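PDB 3K0Y: putative TOXIN related protein from Parabacteroides distasonis ATCC 8503, which is of unknown function but is a probably exported NigD-like protein, combining an OB domain with a beta sandwich domain. Local coordinates for residues D10-V15 / V56-L61; Q47-Q52 / I81-T86; G130-F135 / N155-P160; D146-E151 / P177-E182. One frame throughout, in Å; residues are numbered along the deposited sequence. Where two conformers were deposited one is given.

Contact 1: residues D10-V15 / V56-L61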
loop_
_atom_site.group_PDB
_atom_site.type_symbol
_atom_site.label_atom_id
_atom_site.label_comp_id
_atom_site.label_asym_id
_atom_site.label_seq_id
_atom_site.Cartn_x
_atom_site.Cartn_y
_atom_site.Cartn_z
ATOM N N ASP A 10 -18.386 7.970 16.072
ATOM C CA ASP A 10 -17.499 8.356 17.194
ATOM C C ASP A 10 -16.120 7.751 16.945
ATOM O O ASP A 10 -15.136 8.466 16.736
ATOM C CB ASP A 10 -18.081 7.872 18.531
ATOM C CG ASP A 10 -17.465 8.576 19.720
ATOM O OD1 ASP A 10 -17.288 9.811 19.638
ATOM O OD2 ASP A 10 -17.160 7.915 20.741
ATOM N N ILE A 11 -16.079 6.421 16.926
ATOM C CA ILE A 11 -14.872 5.661 16.633
ATOM C C ILE A 11 -14.764 5.441 15.132
ATOM O O ILE A 11 -15.699 4.957 14.516
ATOM C CB ILE A 11 -14.914 4.304 17.352
ATOM C CG1 ILE A 11 -14.526 4.480 18.825
ATOM C CG2 ILE A 11 -13.987 3.314 16.696
ATOM C CD1 ILE A 11 -15.230 5.635 19.511
ATOM N N TRP A 12 -13.612 5.799 14.559
ATOM C CA TRP A 12 -13.311 5.556 13.152
ATOM C C TRP A 12 -12.092 4.626 13.006
ATOM O O TRP A 12 -11.154 4.674 13.806
ATOM C CB TRP A 12 -13.016 6.875 12.453
ATOM C CG TRP A 12 -14.143 7.854 12.468
ATOM C CD1 TRP A 12 -14.204 9.021 13.175
ATOM C CD2 TRP A 12 -15.379 7.762 11.743
ATOM N NE1 TRP A 12 -15.389 9.655 12.941
ATOM C CE2 TRP A 12 -16.139 8.906 12.071
ATOM C CE3 TRP A 12 -15.923 6.818 10.864
ATOM C CZ2 TRP A 12 -17.422 9.137 11.546
ATOM C CZ3 TRP A 12 -17.195 7.047 10.336
ATOM C CH2 TRP A 12 -17.929 8.200 10.682
ATOM N N ILE A 13 -12.108 3.779 11.985
ATOM C CA ILE A 13 -10.942 2.995 11.635
ATOM C C ILE A 13 -10.623 3.287 10.197
ATOM O O ILE A 13 -11.491 3.223 9.356
ATOM C CB ILE A 13 -11.133 1.497 11.876
ATOM C CG1 ILE A 13 -11.733 1.271 13.283
ATOM C CG2 ILE A 13 -9.762 0.789 11.783
ATOM C CD1 ILE A 13 -11.695 -0.184 13.803
ATOM N N ALA A 14 -9.373 3.664 9.928
ATOM C CA ALA A 14 -8.947 4.016 8.574
ATOM C C ALA A 14 -7.430 3.824 8.357
ATOM O O ALA A 14 -6.645 3.823 9.322
ATOM C CB ALA A 14 -9.358 5.469 8.270
ATOM N N VAL A 15 -7.037 3.652 7.089
ATOM C CA VAL A 15 -5.651 3.648 6.695
ATOM C C VAL A 15 -5.252 5.133 6.541
ATOM O O VAL A 15 -6.016 5.916 5.956
ATOM C CB VAL A 15 -5.410 2.769 5.423
ATOM C CG1 VAL A 15 -3.931 2.834 4.923
ATOM C CG2 VAL A 15 -5.810 1.327 5.695
ATOM N N VAL A 56 -5.298 3.118 11.779
ATOM C CA VAL A 56 -5.524 3.994 12.906
ATOM C C VAL A 56 -6.967 3.932 13.427
ATOM O O VAL A 56 -7.904 4.102 12.663
ATOM C CB VAL A 56 -5.202 5.461 12.550
ATOM C CG1 VAL A 56 -5.367 6.340 13.771
ATOM C CG2 VAL A 56 -3.746 5.595 11.962
ATOM N N ASN A 57 -7.112 3.716 14.736
ATOM C CA ASN A 57 -8.383 3.773 15.444
ATOM C C ASN A 57 -8.377 5.115 16.177
ATOM O O ASN A 57 -7.511 5.360 17.027
ATOM C CB ASN A 57 -8.478 2.616 16.423
ATOM C CG ASN A 57 -9.853 2.547 17.170
ATOM O OD1 ASN A 57 -10.536 3.557 17.395
ATOM N ND2 ASN A 57 -10.242 1.334 17.535
ATOM N N PHE A 58 -9.275 6.014 15.783
ATOM C CA PHE A 58 -9.272 7.368 16.300
ATOM C C PHE A 58 -10.702 7.866 16.614
ATOM O O PHE A 58 -11.700 7.369 16.075
ATOM C CB PHE A 58 -8.541 8.326 15.337
ATOM C CG PHE A 58 -9.207 8.483 13.991
ATOM C CD1 PHE A 58 -8.940 7.591 12.957
ATOM C CD2 PHE A 58 -10.120 9.516 13.756
ATOM C CE1 PHE A 58 -9.561 7.719 11.729
ATOM C CE2 PHE A 58 -10.734 9.649 12.508
ATOM C CZ PHE A 58 -10.442 8.743 11.493
ATOM N N THR A 59 -10.759 8.845 17.505
ATOM C CA THR A 59 -11.993 9.505 17.919
ATOM C C THR A 59 -11.834 10.991 17.622
ATOM O O THR A 59 -10.854 11.612 18.031
ATOM C CB THR A 59 -12.220 9.308 19.409
ATOM O OG1 THR A 59 -12.311 7.904 19.699
ATOM C CG2 THR A 59 -13.511 10.035 19.896
ATOM N N ILE A 60 -12.793 11.553 16.895
ATOM C CA ILE A 60 -12.765 12.964 16.527
ATOM C C ILE A 60 -13.093 13.815 17.752
ATOM O O ILE A 60 -14.079 13.551 18.416
ATOM C CB ILE A 60 -13.811 13.252 15.436
ATOM C CG1 ILE A 60 -13.374 12.626 14.101
ATOM C CG2 ILE A 60 -14.084 14.771 15.336
ATOM C CD1 ILE A 60 -12.663 13.572 13.132
ATOM N N LEU A 61 -12.271 14.824 18.036
ATOM C CA LEU A 61 -12.455 15.677 19.217
ATOM C C LEU A 61 -13.068 17.040 18.883
ATOM O O LEU A 61 -13.747 17.650 19.726
ATOM C CB LEU A 61 -11.125 15.892 19.936
ATOM C CG LEU A 61 -10.410 14.648 20.477
ATOM C CD1 LEU A 61 -9.150 15.053 21.249
ATOM C CD2 LEU A 61 -11.341 13.816 21.359
#
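F58 and W12 meet through two different first torsions: CG of F58 stands between its backbone N and carbonyl carbon (chi1 64°), which lays the phenyl ring across the neighbouring strand, while CG of W12 is anti to its carbonyl carbon (chi1 -61°) and carries the indole past the ring's rim. The beta carbon of W12 therefore sits over one face of the phenyl ring as a CH-pi contact, with W12 CB 3.3 Å from F58 CZ. The indole and the phenyl ring meet obliquely, their planes 34° apart. I60 CG1 comes to the edge of the indole, 3.8 Å from W12 NE1, and the methyl of A14 lies at the phenyl edge.

Beneath these side chains the strands pair antiparallel. W12 and F58 form one hydrogen-bonded pair, with W12 N to F58 O at 2.9 Å and F58 N to W12 O at 3.0 Å; A14 and V56 form the next. On the other face, I11 CG2 rests 3.5 Å from N57 OD1. That oxygen and T59 OG1 both accept hydrogen bonds from N79, whose amide thus links this face to the following strand.

Strand 52-62 is flanked by strand 11-22 on one edge and strand 74-88 on the other, in the OB-domain part of the large curled sheet. F58 packs on I76 and V56 on I81, carrying the apolar face onward to strand 74-88.

Contact 2: residues Q47-Q52 / I81-T86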
loop_
_atom_site.group_PDB
_atom_site.type_symbol
_atom_site.label_atom_id
_atom_site.label_comp_id
_atom_site.label_asym_id
_atom_site.label_seq_id
_atom_site.Cartn_x
_atom_site.Cartn_y
_atom_site.Cartn_z
ATOM N N GLN A 47 6.772 6.106 17.258
ATOM C CA GLN A 47 7.812 6.772 16.493
ATOM C C GLN A 47 7.347 6.981 15.040
ATOM O O GLN A 47 7.258 6.041 14.278
ATOM C CB GLN A 47 9.121 5.978 16.555
ATOM C CG GLN A 47 10.313 6.624 15.789
ATOM C CD GLN A 47 10.793 7.971 16.386
ATOM O OE1 GLN A 47 10.872 8.979 15.662
ATOM N NE2 GLN A 47 11.102 7.993 17.699
ATOM N N PRO A 48 6.982 8.219 14.692
ATOM C CA PRO A 48 6.547 8.444 13.341
ATOM C C PRO A 48 7.722 8.389 12.397
ATOM O O PRO A 48 8.834 8.773 12.778
ATOM C CB PRO A 48 5.908 9.835 13.393
ATOM C CG PRO A 48 6.553 10.516 14.595
ATOM C CD PRO A 48 6.977 9.433 15.519
ATOM N N LYS A 49 7.487 7.829 11.217
ATOM C CA LYS A 49 8.483 7.701 10.181
ATOM C C LYS A 49 7.962 8.327 8.889
ATOM O O LYS A 49 6.759 8.343 8.658
ATOM C CB LYS A 49 8.815 6.232 9.921
ATOM C CG LYS A 49 9.538 5.508 11.045
ATOM C CD LYS A 49 9.206 3.984 10.959
ATOM C CE LYS A 49 9.776 3.212 12.172
ATOM N NZ LYS A 49 8.804 2.116 12.539
ATOM N N PRO A 50 8.866 8.846 8.057
ATOM C CA PRO A 50 8.408 9.378 6.773
ATOM C C PRO A 50 7.861 8.257 5.895
ATOM O O PRO A 50 8.380 7.155 5.921
ATOM C CB PRO A 50 9.704 9.951 6.153
ATOM C CG PRO A 50 10.770 9.032 6.709
ATOM C CD PRO A 50 10.343 8.826 8.151
ATOM N N ASN A 51 6.797 8.527 5.165
ATOM C CA ASN A 51 6.300 7.591 4.140
ATOM C C ASN A 51 5.871 6.204 4.656
ATOM O O ASN A 51 6.223 5.168 4.100
ATOM C CB ASN A 51 7.357 7.498 3.048
ATOM C CG ASN A 51 7.807 8.874 2.586
ATOM O OD1 ASN A 51 8.950 9.270 2.816
ATOM N ND2 ASN A 51 6.892 9.631 2.008
ATOM N N GLN A 52 5.121 6.210 5.755
ATOM C CA GLN A 52 4.712 4.998 6.446
ATOM C C GLN A 52 3.208 5.092 6.562
ATOM O O GLN A 52 2.698 6.148 6.940
ATOM C CB GLN A 52 5.344 4.984 7.840
ATOM C CG GLN A 52 4.882 3.927 8.752
ATOM C CD GLN A 52 5.308 2.547 8.321
ATOM O OE1 GLN A 52 6.477 2.271 8.211
ATOM N NE2 GLN A 52 4.348 1.662 8.126
ATOM N N ILE A 81 -2.766 2.577 16.857
ATOM C CA ILE A 81 -2.133 2.817 15.573
ATOM C C ILE A 81 -1.221 1.618 15.316
ATOM O O ILE A 81 -0.322 1.307 16.123
ATOM C CB ILE A 81 -1.396 4.184 15.563
ATOM C CG1 ILE A 81 -0.618 4.382 14.264
ATOM C CG2 ILE A 81 -0.472 4.291 16.796
ATOM C CD1 ILE A 81 -0.269 5.816 14.004
ATOM N N HIS A 82 -1.536 0.908 14.236
ATOM C CA HIS A 82 -0.830 -0.300 13.837
ATOM C C HIS A 82 -0.211 -0.080 12.464
ATOM O O HIS A 82 -0.926 0.014 11.478
ATOM C CB HIS A 82 -1.812 -1.472 13.771
ATOM C CG HIS A 82 -2.759 -1.541 14.929
ATOM N ND1 HIS A 82 -2.351 -1.860 16.200
ATOM C CD2 HIS A 82 -4.103 -1.356 14.998
ATOM C CE1 HIS A 82 -3.398 -1.855 17.009
ATOM N NE2 HIS A 82 -4.472 -1.565 16.299
ATOM N N ASN A 83 1.114 0.010 12.398
ATOM C CA ASN A 83 1.769 0.214 11.120
ATOM C C ASN A 83 1.422 -0.872 10.103
ATOM O O ASN A 83 1.250 -2.040 10.436
ATOM C CB ASN A 83 3.268 0.269 11.309
ATOM C CG ASN A 83 3.712 1.551 11.983
ATOM O OD1 ASN A 83 2.891 2.447 12.235
ATOM N ND2 ASN A 83 5.009 1.651 12.283
ATOM N N ILE A 84 1.284 -0.435 8.864
ATOM C CA ILE A 84 1.059 -1.307 7.742
ATOM C C ILE A 84 2.420 -1.368 7.025
ATOM O O ILE A 84 3.065 -0.343 6.818
ATOM C CB ILE A 84 -0.046 -0.742 6.830
ATOM C CG1 ILE A 84 -1.396 -0.832 7.527
ATOM C CG2 ILE A 84 -0.055 -1.455 5.467
ATOM C CD1 ILE A 84 -2.526 -0.011 6.853
ATOM N N LEU A 85 2.866 -2.562 6.668
ATOM C CA LEU A 85 4.084 -2.683 5.875
ATOM C C LEU A 85 4.013 -1.734 4.639
ATOM O O LEU A 85 3.122 -1.867 3.801
ATOM C CB LEU A 85 4.287 -4.129 5.417
ATOM C CG LEU A 85 5.456 -4.354 4.486
ATOM C CD1 LEU A 85 6.874 -4.077 5.300
ATOM C CD2 LEU A 85 5.450 -5.732 3.891
ATOM N N THR A 86 4.947 -0.787 4.558
ATOM C CA THR A 86 4.990 0.234 3.518
ATOM C C THR A 86 6.324 0.198 2.776
ATOM O O THR A 86 7.354 0.366 3.385
ATOM C CB THR A 86 4.706 1.623 4.133
ATOM O OG1 THR A 86 3.425 1.545 4.817
ATOM C CG2 THR A 86 4.642 2.699 3.022
HETATM O O HOH W 1 6.657 3.457 14.206
HETATM O O HOH W 2 6.599 -0.355 7.014
#
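The direct polar contact runs from the side-chain amide of Q52 to the backbone of strand 81-86. Q52 NE2 lies 2.7 Å from I84 O, yet the bond is weak because its angle at hydrogen is only 115°. I84 O also accepts from T86 OG1 at 2.8 Å, a donor placed above the carbonyl plane. A bend at chi2 (68°) folds the Q52 chain back to present its amide here.

Stacking adds a second element: the amides of Q52 and N83 lie with their planes 15° apart, and N83 CB approaches Q52 NE2 to 3.6 Å. The oxygen of N83 is held by the hydroxyl of Y46.

Two waters complete the join. One donates to Q47 O and accepts from K49 NZ and from N83 ND2. The other donates to Q52 OE1 and accepts from T86 N. The methyl T86 CG2 lies close to a loop carbonyl, 3.1 Å from N51 O.

Polar groups and water thus dominate where the loop entering strand 52-62 meets strand 74-88. With a weak direct bond, an acceptor shared with T86 OG1 and a water bridge to T86 N, the Q52 amide is probably held by several modest contacts.

Contact 3: residues G130-F135 / N155-P160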
loop_
_atom_site.group_PDB
_atom_site.type_symbol
_atom_site.label_atom_id
_atom_site.label_comp_id
_atom_site.label_asym_id
_atom_site.label_seq_id
_atom_site.Cartn_x
_atom_site.Cartn_y
_atom_site.Cartn_z
ATOM N N GLY A 130 3.509 -19.906 10.208
ATOM C CA GLY A 130 4.140 -19.379 11.403
ATOM C C GLY A 130 5.626 -19.638 11.447
ATOM O O GLY A 130 6.272 -19.329 12.432
ATOM N N LYS A 131 6.179 -20.207 10.385
ATOM C CA LYS A 131 7.567 -20.686 10.364
ATOM C C LYS A 131 8.521 -19.729 9.642
ATOM O O LYS A 131 9.660 -19.541 10.066
ATOM C CB LYS A 131 7.597 -22.075 9.706
ATOM C CG LYS A 131 8.973 -22.639 9.331
ATOM C CD LYS A 131 8.830 -23.817 8.328
ATOM C CE LYS A 131 10.042 -24.743 8.338
ATOM N NZ LYS A 131 11.255 -23.892 8.592
ATOM N N THR A 132 8.070 -19.133 8.546
ATOM C CA THR A 132 8.939 -18.266 7.732
ATOM C C THR A 132 8.166 -17.069 7.241
ATOM O O THR A 132 7.058 -17.203 6.736
ATOM C CB THR A 132 9.501 -18.967 6.462
ATOM O OG1 THR A 132 9.969 -20.257 6.793
ATOM C CG2 THR A 132 10.652 -18.164 5.846
ATOM N N ALA A 133 8.819 -15.920 7.381
ATOM C CA ALA A 133 8.354 -14.633 6.945
ATOM C C ALA A 133 8.112 -14.626 5.414
ATOM O O ALA A 133 8.925 -15.134 4.654
ATOM C CB ALA A 133 9.435 -13.579 7.352
ATOM N N HIS A 134 6.979 -14.081 4.976
ATOM C CA HIS A 134 6.663 -13.964 3.560
ATOM C C HIS A 134 7.189 -12.624 3.007
ATOM O O HIS A 134 7.161 -11.638 3.703
ATOM C CB HIS A 134 5.161 -14.058 3.336
ATOM C CG HIS A 134 4.549 -15.348 3.775
ATOM N ND1 HIS A 134 3.324 -15.775 3.308
ATOM C CD2 HIS A 134 4.971 -16.293 4.660
ATOM C CE1 HIS A 134 3.035 -16.945 3.865
ATOM N NE2 HIS A 134 4.021 -17.280 4.684
ATOM N N PHE A 135 7.666 -12.623 1.757
ATOM C CA PHE A 135 8.220 -11.445 1.080
ATOM C C PHE A 135 7.136 -10.901 0.156
ATOM O O PHE A 135 6.669 -11.628 -0.693
ATOM C CB PHE A 135 9.402 -11.918 0.248
ATOM C CG PHE A 135 10.349 -10.848 -0.230
ATOM C CD1 PHE A 135 10.580 -9.684 0.492
ATOM C CD2 PHE A 135 11.129 -11.112 -1.347
ATOM C CE1 PHE A 135 11.529 -8.751 0.093
ATOM C CE2 PHE A 135 12.091 -10.190 -1.791
ATOM C CZ PHE A 135 12.301 -8.995 -1.044
ATOM N N ASN A 155 6.038 -14.220 -1.978
ATOM C CA ASN A 155 6.855 -15.425 -1.752
ATOM C C ASN A 155 6.663 -15.929 -0.333
ATOM O O ASN A 155 7.045 -15.255 0.604
ATOM C CB ASN A 155 8.334 -15.106 -1.933
ATOM C CG ASN A 155 9.155 -16.311 -2.350
ATOM O OD1 ASN A 155 8.863 -17.432 -1.992
ATOM N ND2 ASN A 155 10.183 -16.062 -3.131
ATOM N N ALA A 156 6.096 -17.120 -0.199
ATOM C CA ALA A 156 5.914 -17.832 1.084
ATOM C C ALA A 156 7.107 -18.735 1.476
ATOM O O ALA A 156 7.118 -19.311 2.586
ATOM C CB ALA A 156 4.643 -18.702 1.003
ATOM N N TYR A 157 8.061 -18.892 0.553
ATOM C CA TYR A 157 9.242 -19.782 0.730
ATOM C C TYR A 157 8.788 -21.176 1.185
ATOM O O TYR A 157 7.955 -21.789 0.541
ATOM C CB TYR A 157 10.301 -19.151 1.681
ATOM C CG TYR A 157 10.794 -17.788 1.219
ATOM C CD1 TYR A 157 11.698 -17.668 0.155
ATOM C CD2 TYR A 157 10.304 -16.621 1.810
ATOM C CE1 TYR A 157 12.136 -16.404 -0.273
ATOM C CE2 TYR A 157 10.700 -15.340 1.371
ATOM C CZ TYR A 157 11.607 -15.242 0.343
ATOM O OH TYR A 157 11.970 -13.993 -0.051
ATOM N N ASP A 158 9.307 -21.666 2.295
ATOM C CA ASP A 158 8.943 -23.004 2.795
ATOM C C ASP A 158 7.911 -22.972 3.922
ATOM O O ASP A 158 7.767 -23.944 4.625
ATOM C CB ASP A 158 10.205 -23.757 3.279
ATOM C CG ASP A 158 10.955 -23.021 4.383
ATOM O OD1 ASP A 158 10.665 -21.843 4.694
ATOM O OD2 ASP A 158 11.874 -23.619 4.950
ATOM N N ASP A 159 7.214 -21.850 4.107
ATOM C CA ASP A 159 6.201 -21.745 5.150
ATOM C C ASP A 159 5.087 -22.771 4.962
ATOM O O ASP A 159 4.423 -22.778 3.952
ATOM C CB ASP A 159 5.572 -20.357 5.182
ATOM C CG ASP A 159 4.980 -20.020 6.518
ATOM O OD1 ASP A 159 5.495 -20.505 7.577
ATOM O OD2 ASP A 159 4.016 -19.232 6.524
ATOM N N PRO A 160 4.862 -23.637 5.967
ATOM C CA PRO A 160 3.692 -24.487 5.844
ATOM C C PRO A 160 2.408 -23.663 5.677
ATOM O O PRO A 160 2.352 -22.502 6.069
ATOM C CB PRO A 160 3.660 -25.270 7.157
ATOM C CG PRO A 160 4.962 -25.074 7.802
ATOM C CD PRO A 160 5.533 -23.792 7.254
#
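H134 and D159 meet with imidazole and carboxylate almost perpendicular, their planes 82° apart. H134 NE2 donates to D159 OD2 at 2.7 Å and 163°, the oxygen lying near the ring plane while the nitrogen reaches it on the anti side. With its CG anti to the carbonyl carbon (chi1 -61°), H134 turns its ring over A156, whose CA stands above the centre of one face, 3.9 Å from the centroid, as a CH-pi contact. The W128 ring stacks on the imidazole, and H134 ND1 is hydrogen-bonded to H154.

The other oxygen of D159 faces the opposing backbone and accepts twice. K131 N approaches D159 OD1 on the syn side at 2.9 Å; T132 N comes to it from above the carboxylate plane. The neighbouring carboxylate, that of D158, crosses the T132 side chain at about a right angle and takes a hydrogen bond from T132 OG1 to D158 OD1 of 2.7 Å; its OD2 makes only a long salt bridge with K131. The Y157 ring has A133 O at its edge, and Y157 OH comes within 3.3 Å of F135 CD2.

The acidic pair sits in a type II' turn from A156 to D159. N155 OD1 accepts from Y157 N in an Asx turn, and N155 pairs through two backbone bonds with F135, where the strands of the sandwich domain begin and end.

Since G129 N also donates to OD2, four N-H donors satisfy the buried D159 carboxylate, which in this way ties the 130-135 loop to the 155-160 turn.

Contact 4: residues D146-E151 / P177-E182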
loop_
_atom_site.group_PDB
_atom_site.type_symbol
_atom_site.label_atom_id
_atom_site.label_comp_id
_atom_site.label_asym_id
_atom_site.label_seq_id
_atom_site.Cartn_x
_atom_site.Cartn_y
_atom_site.Cartn_z
ATOM N N ASP A 146 5.783 -0.233 -20.582
ATOM C CA ASP A 146 4.501 -0.514 -19.929
ATOM C C ASP A 146 4.633 -0.046 -18.482
ATOM O O ASP A 146 4.488 -0.831 -17.560
ATOM C CB ASP A 146 4.219 -2.019 -20.039
ATOM C CG ASP A 146 2.725 -2.394 -19.800
ATOM O OD1 ASP A 146 1.841 -1.488 -19.494
ATOM O OD2 ASP A 146 2.442 -3.642 -19.903
ATOM N N PRO A 147 4.919 1.249 -18.279
ATOM C CA PRO A 147 5.246 1.718 -16.914
ATOM C C PRO A 147 4.096 1.573 -15.886
ATOM O O PRO A 147 4.354 1.358 -14.688
ATOM C CB PRO A 147 5.637 3.185 -17.122
ATOM C CG PRO A 147 5.051 3.571 -18.430
ATOM C CD PRO A 147 4.928 2.347 -19.261
ATOM N N TYR A 148 2.862 1.580 -16.368
ATOM C CA TYR A 148 1.684 1.538 -15.501
ATOM C C TYR A 148 1.097 0.158 -15.349
ATOM O O TYR A 148 -0.056 0.037 -14.931
ATOM C CB TYR A 148 0.637 2.507 -16.017
ATOM C CG TYR A 148 1.164 3.901 -16.056
ATOM C CD1 TYR A 148 1.494 4.555 -14.879
ATOM C CD2 TYR A 148 1.386 4.563 -17.267
ATOM C CE1 TYR A 148 1.997 5.846 -14.890
ATOM C CE2 TYR A 148 1.874 5.889 -17.292
ATOM C CZ TYR A 148 2.179 6.508 -16.100
ATOM O OH TYR A 148 2.664 7.778 -16.051
ATOM N N THR A 149 1.877 -0.866 -15.694
ATOM C CA THR A 149 1.486 -2.257 -15.513
ATOM C C THR A 149 2.431 -2.783 -14.416
ATOM O O THR A 149 3.684 -2.771 -14.566
ATOM C CB THR A 149 1.584 -3.142 -16.803
ATOM O OG1 THR A 149 0.688 -2.673 -17.831
ATOM C CG2 THR A 149 1.248 -4.619 -16.490
ATOM N N LEU A 150 1.831 -3.244 -13.317
ATOM C CA LEU A 150 2.566 -3.725 -12.155
ATOM C C LEU A 150 2.186 -5.148 -11.808
ATOM O O LEU A 150 1.136 -5.639 -12.236
ATOM C CB LEU A 150 2.329 -2.809 -10.984
ATOM C CG LEU A 150 2.569 -1.319 -11.207
ATOM C CD1 LEU A 150 1.838 -0.500 -10.100
ATOM C CD2 LEU A 150 4.038 -1.012 -11.160
ATOM N N GLU A 151 3.062 -5.823 -11.052
ATOM C CA GLU A 151 2.769 -7.150 -10.545
ATOM C C GLU A 151 2.929 -7.163 -9.023
ATOM O O GLU A 151 3.957 -6.744 -8.493
ATOM C CB GLU A 151 3.721 -8.189 -11.115
ATOM C CG GLU A 151 3.671 -8.378 -12.547
ATOM C CD GLU A 151 4.716 -9.402 -13.078
ATOM O OE1 GLU A 151 5.652 -9.811 -12.352
ATOM O OE2 GLU A 151 4.570 -9.785 -14.244
ATOM N N PRO A 177 6.174 7.100 -13.619
ATOM C CA PRO A 177 6.367 8.349 -14.367
ATOM C C PRO A 177 5.214 9.318 -14.153
ATOM O O PRO A 177 4.037 8.908 -13.975
ATOM C CB PRO A 177 6.502 7.901 -15.843
ATOM C CG PRO A 177 6.597 6.369 -15.846
ATOM C CD PRO A 177 5.977 5.932 -14.493
ATOM N N ASP A 178 5.551 10.606 -14.137
ATOM C CA ASP A 178 4.553 11.648 -13.909
ATOM C C ASP A 178 3.479 11.524 -14.981
ATOM O O ASP A 178 3.792 11.355 -16.130
ATOM C CB ASP A 178 5.168 13.041 -13.923
ATOM C CG ASP A 178 4.276 14.072 -13.222
ATOM O OD1 ASP A 178 3.081 14.191 -13.575
ATOM O OD2 ASP A 178 4.758 14.747 -12.293
ATOM N N THR A 179 2.216 11.538 -14.583
ATOM C CA THR A 179 1.132 11.458 -15.553
ATOM C C THR A 179 0.795 12.856 -16.036
ATOM O O THR A 179 -0.153 13.026 -16.777
ATOM C CB THR A 179 -0.149 10.843 -14.967
ATOM O OG1 THR A 179 -0.724 11.768 -14.041
ATOM C CG2 THR A 179 0.135 9.513 -14.299
ATOM N N LYS A 180 1.614 13.829 -15.626
ATOM C CA LYS A 180 1.320 15.251 -15.721
ATOM C C LYS A 180 0.226 15.420 -14.670
ATOM O O LYS A 180 0.423 14.955 -13.527
ATOM C CB LYS A 180 0.921 15.652 -17.137
ATOM C CG LYS A 180 1.767 15.008 -18.262
ATOM C CD LYS A 180 3.258 14.939 -17.981
ATOM C CE LYS A 180 4.047 14.406 -19.183
ATOM N NZ LYS A 180 4.743 15.474 -19.957
ATOM N N GLY A 181 -0.918 16.019 -15.012
ATOM C CA GLY A 181 -2.094 15.939 -14.112
ATOM C C GLY A 181 -3.294 15.267 -14.770
ATOM O O GLY A 181 -4.442 15.607 -14.462
ATOM N N GLU A 182 -3.022 14.346 -15.699
ATOM C CA GLU A 182 -4.036 13.505 -16.343
ATOM C C GLU A 182 -4.155 12.175 -15.578
ATOM O O GLU A 182 -3.208 11.724 -14.933
ATOM C CB GLU A 182 -3.638 13.179 -17.797
ATOM C CG GLU A 182 -4.141 14.139 -18.913
ATOM C CD GLU A 182 -3.969 13.518 -20.343
ATOM O OE1 GLU A 182 -4.634 12.495 -20.618
ATOM O OE2 GLU A 182 -3.176 14.036 -21.182
#
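A turn and a loop at one end of the C-terminal beta sandwich domain meet here: the type I turn D146-T149 that leads into strand 149-155, and the loop that runs toward strand 184-192. The side chain of Y148 reaches across from the first to the second. Y148 OH donates a hydrogen bond to P177 O, 2.7 Å away, and the oxygen lies at the edge of the phenol near the ring plane. Seen from the acceptor, the hydroxyl stands above the carbonyl plane, 55° out of it, so the bond avoids the usual lone-pair directions. CG of Y148 is anti to its carbonyl carbon (chi1 -59°), which sends the ring out from the turn toward P177.

Within the sandwich, Y148 and L150 bond through their backbones to V187 of strand 184-192, and the ring of Y148 also packs on V184. The tyrosine therefore ties the start of its own strand to the loop preceding the neighbouring parallel one.

The apolar part of the contact is made largely by proline rings. P147 and P177 cross at about a right angle, with P147 CB 3.6 Å from P177 CG, and P177 CD lies 4.0 Å from Y148 CE1. T179 CG2 comes obliquely to the phenol, 3.5 Å from Y148 OH. The hydroxyl of T179 turns instead to its own type II' turn, T179-E182, where T179 OG1 donates to E182 O at 2.6 Å.

In the fold
Contacts 1 and 2 share the OB-domain part of the large curled sheet and touch directly, V15 packing on I84; contacts 3 and 4 belong to the sandwich domain, at the two ends of strand 149-155, with centres about 31 Å apart. Contacts 1 and 2 are surface contacts, the others partly buried. Chemistry follows position: regular strand pairing and aromatic packing in contact 1, bridging waters and amides in contact 2, a carboxylate-centred network between loops in contact 3, and a lone tyrosine bond with proline packing in contact 4. Contacts 1 and 4 lie on opposite sides of the chain's centre.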